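Local coordinates for tRNA threonylcarbamoyladenosine dehydratase (Escherichia coli, PDB 4D79), which catalyses the ATP-dependent dehydration of threonylcarbamoyladenosine at position 37 of tRNAs to its cyclic form, and can accept sulfur from the desulfurase CsdA in vitro, at residues B[36-41]-B[59-64]. Residues are numbered along the deposited sequence; the frame is centred on the assembly and turned at random.
Sequences VGIGGV and LIDMDD. With ATP (adenosine-5'-triphosphate), chain K.
Gly37 and Ile38 both give their backbone N-H to the chain at 60-61, where the parallel strands 32-36 and 56-60 run out. The first bond, Gly37 N to Ile60 O at 2.8 Å, is nearly straight (167°) and is part of the parallel pairing of Val36 with Ile60. In the second, Ile38 N reaches Asp61 OD2, also at 2.8 Å, on the anti side of the carboxylate and slightly out of its plane. Asp61 has CG anti to its own nitrogen (chi1 -154°), which carries the carboxylate across to the ATP ribose. There ATP O2' donates to Asp61 OD1 at 2.6 Å and ATP O3' to Asp61 OD2 at 2.7 Å. Asp63 N also donates to OD1, from above the carboxylate plane, closing an Asx turn, so each oxygen has two donors and the group is fixed in rotation.

Two apolar contacts accompany these bonds. Ile38 CD1 packs on Leu59 CD2 at 3.8 Å, the two side chains crossing at about a right angle, with Met89 of helix 85-96 against both. Val36 CG1 meets adenine C2 at 3.5 Å.

Gly37 and Gly39 fit the GxGxxG pattern of a Rossmann-type nucleotide site: a CB on Gly39 would collide with ATP O5', and Gly40 N binds O2A of the alpha-phosphate at 2.7 Å. Replacing Asp61 with alanine would probably strip both ribose hydroxyls, Ile38 N and Asp63 N of the carboxylate oxygens they bond to. One buried carboxylate thus ties the glycine-rich loop to the sugar, while Gly40 N meets the alpha-phosphate.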
loop_
_atom_site.group_PDB
_atom_site.type_symbol
_atom_site.label_atom_id
_atom_site.label_comp_id
_atom_site.label_asym_id
_atom_site.label_seq_id
_atom_site.Cartn_x
_atom_site.Cartn_y
_atom_site.Cartn_z
ATOM N N VAL B 36 4.801 -15.477 -5.314
ATOM C CA VAL B 36 4.373 -16.742 -4.726
ATOM C C VAL B 36 3.573 -16.400 -3.480
ATOM O O VAL B 36 4.114 -15.870 -2.501
ATOM C CB VAL B 36 5.537 -17.685 -4.385
ATOM C CG1 VAL B 36 4.986 -19.036 -3.970
ATOM C CG2 VAL B 36 6.488 -17.867 -5.538
ATOM N N GLY B 37 2.297 -16.741 -3.508
ATOM C CA GLY B 37 1.402 -16.369 -2.427
ATOM C C GLY B 37 0.700 -15.050 -2.716
ATOM O O GLY B 37 1.314 -13.990 -2.654
ATOM N N ILE B 38 -0.591 -15.109 -3.025
ATOM C CA ILE B 38 -1.362 -13.941 -3.442
ATOM C C ILE B 38 -2.307 -13.549 -2.296
ATOM O O ILE B 38 -3.522 -13.375 -2.479
ATOM C CB ILE B 38 -2.097 -14.247 -4.766
ATOM C CG1 ILE B 38 -1.126 -14.833 -5.798
ATOM C CG2 ILE B 38 -2.748 -13.002 -5.350
ATOM C CD1 ILE B 38 0.094 -13.975 -6.036
ATOM N N GLY B 39 -1.740 -13.323 -1.117
ATOM C CA GLY B 39 -2.551 -12.995 0.045
ATOM C C GLY B 39 -2.367 -11.574 0.544
ATOM O O GLY B 39 -2.330 -10.609 -0.239
ATOM N N GLY B 40 -2.256 -11.454 1.869
ATOM C CA GLY B 40 -2.214 -10.154 2.511
ATOM C C GLY B 40 -1.034 -9.321 2.060
ATOM O O GLY B 40 -1.124 -8.090 1.992
ATOM N N VAL B 41 0.063 -9.977 1.705
ATOM C CA VAL B 41 1.243 -9.304 1.158
ATOM C C VAL B 41 1.304 -9.428 -0.359
ATOM O O VAL B 41 1.484 -8.432 -1.070
ATOM C CB VAL B 41 2.525 -9.856 1.820
ATOM C CG1 VAL B 41 3.750 -9.312 1.149
ATOM C CG2 VAL B 41 2.544 -9.502 3.253
ATOM N N LEU B 59 1.764 -15.704 -11.093
ATOM C CA LEU B 59 1.112 -15.742 -9.793
ATOM C C LEU B 59 0.951 -17.196 -9.388
ATOM O O LEU B 59 0.318 -17.971 -10.112
ATOM C CB LEU B 59 -0.264 -15.070 -9.838
ATOM C CG LEU B 59 -0.319 -13.661 -10.397
ATOM C CD1 LEU B 59 -1.748 -13.103 -10.411
ATOM C CD2 LEU B 59 0.608 -12.754 -9.623
ATOM N N ILE B 60 1.481 -17.558 -8.225
ATOM C CA ILE B 60 1.399 -18.942 -7.740
ATOM C C ILE B 60 0.630 -18.964 -6.424
ATOM O O ILE B 60 1.113 -18.464 -5.404
ATOM C CB ILE B 60 2.777 -19.596 -7.575
ATOM C CG1 ILE B 60 3.597 -19.391 -8.838
ATOM C CG2 ILE B 60 2.588 -21.105 -7.253
ATOM C CD1 ILE B 60 4.891 -20.205 -8.905
ATOM N N ASP B 61 -0.536 -19.606 -6.443
ATOM C CA ASP B 61 -1.392 -19.796 -5.274
ATOM C C ASP B 61 -2.489 -20.771 -5.686
ATOM O O ASP B 61 -2.948 -20.726 -6.821
ATOM C CB ASP B 61 -2.007 -18.465 -4.815
ATOM C CG ASP B 61 -2.375 -18.438 -3.338
ATOM O OD1 ASP B 61 -2.842 -19.460 -2.789
ATOM O OD2 ASP B 61 -2.195 -17.369 -2.720
ATOM N N MET B 62 -2.950 -21.623 -4.759
ATOM C CA MET B 62 -4.150 -22.401 -5.081
ATOM C C MET B 62 -5.299 -22.107 -4.134
ATOM O O MET B 62 -6.322 -22.812 -4.172
ATOM C CB MET B 62 -3.855 -23.913 -5.156
ATOM C CG MET B 62 -3.506 -24.629 -3.901
ATOM S SD MET B 62 -3.108 -26.374 -4.210
ATOM C CE MET B 62 -4.377 -26.850 -5.377
ATOM N N ASP B 63 -5.206 -21.055 -3.324
ATOM C CA ASP B 63 -6.282 -20.788 -2.379
ATOM C C ASP B 63 -7.378 -19.954 -3.037
ATOM O O ASP B 63 -7.185 -19.337 -4.092
ATOM C CB ASP B 63 -5.748 -20.079 -1.132
ATOM C CG ASP B 63 -6.699 -20.175 0.054
ATOM O OD1 ASP B 63 -7.636 -21.008 0.021
ATOM O OD2 ASP B 63 -6.510 -19.411 1.024
ATOM N N ASP B 64 -8.549 -19.977 -2.404
ATOM C CA ASP B 64 -9.733 -19.256 -2.842
ATOM C C ASP B 64 -9.929 -17.990 -2.013
ATOM O O ASP B 64 -9.504 -17.920 -0.856
ATOM C CB ASP B 64 -10.976 -20.140 -2.711
ATOM C CG ASP B 64 -10.930 -21.372 -3.597
ATOM O OD1 ASP B 64 -10.245 -21.357 -4.641
ATOM O OD2 ASP B 64 -11.601 -22.364 -3.248
HETATM P PG ATP K . -6.297 -17.517 5.794
HETATM O O1G ATP K . -7.196 -17.101 6.933
HETATM O O2G ATP K . -7.028 -17.950 4.546
HETATM O O3G ATP K . -5.146 -18.401 6.215
HETATM P PB ATP K . -4.443 -16.029 4.242
HETATM O O1B ATP K . -3.441 -17.145 4.436
HETATM O O2B ATP K . -5.057 -15.730 2.886
HETATM O O3B ATP K . -5.600 -16.136 5.359
HETATM P PA ATP K . -2.296 -14.208 4.337
HETATM O O1A ATP K . -1.371 -14.856 5.362
HETATM O O2A ATP K . -2.358 -12.705 4.259
HETATM O O3A ATP K . -3.778 -14.659 4.741
HETATM O "O5'" ATP K . -2.046 -14.823 2.852
HETATM C "C5'" ATP K . -1.051 -15.818 2.540
HETATM C "C4'" ATP K . -1.116 -16.401 1.122
HETATM O "O4'" ATP K . 0.047 -17.223 0.788
HETATM C "C3'" ATP K . -2.332 -17.297 0.920
HETATM O "O3'" ATP K . -3.136 -16.866 -0.190
HETATM C "C2'" ATP K . -1.741 -18.667 0.644
HETATM O "O2'" ATP K . -2.563 -19.449 -0.209
HETATM C "C1'" ATP K . -0.389 -18.372 0.014
HETATM N N9 ATP K . 0.475 -19.594 0.012
HETATM C C8 ATP K . 0.700 -20.341 1.124
HETATM N N7 ATP K . 1.500 -21.411 0.873
HETATM C C5 ATP K . 1.795 -21.365 -0.428
HETATM C C6 ATP K . 2.617 -22.204 -1.309
HETATM N N6 ATP K . 3.217 -23.283 -0.802
HETATM N N1 ATP K . 2.721 -21.892 -2.602
HETATM C C2 ATP K . 2.082 -20.814 -3.113
HETATM N N3 ATP K . 1.310 -19.997 -2.362
HETATM C C4 ATP K . 1.125 -20.194 -1.018
#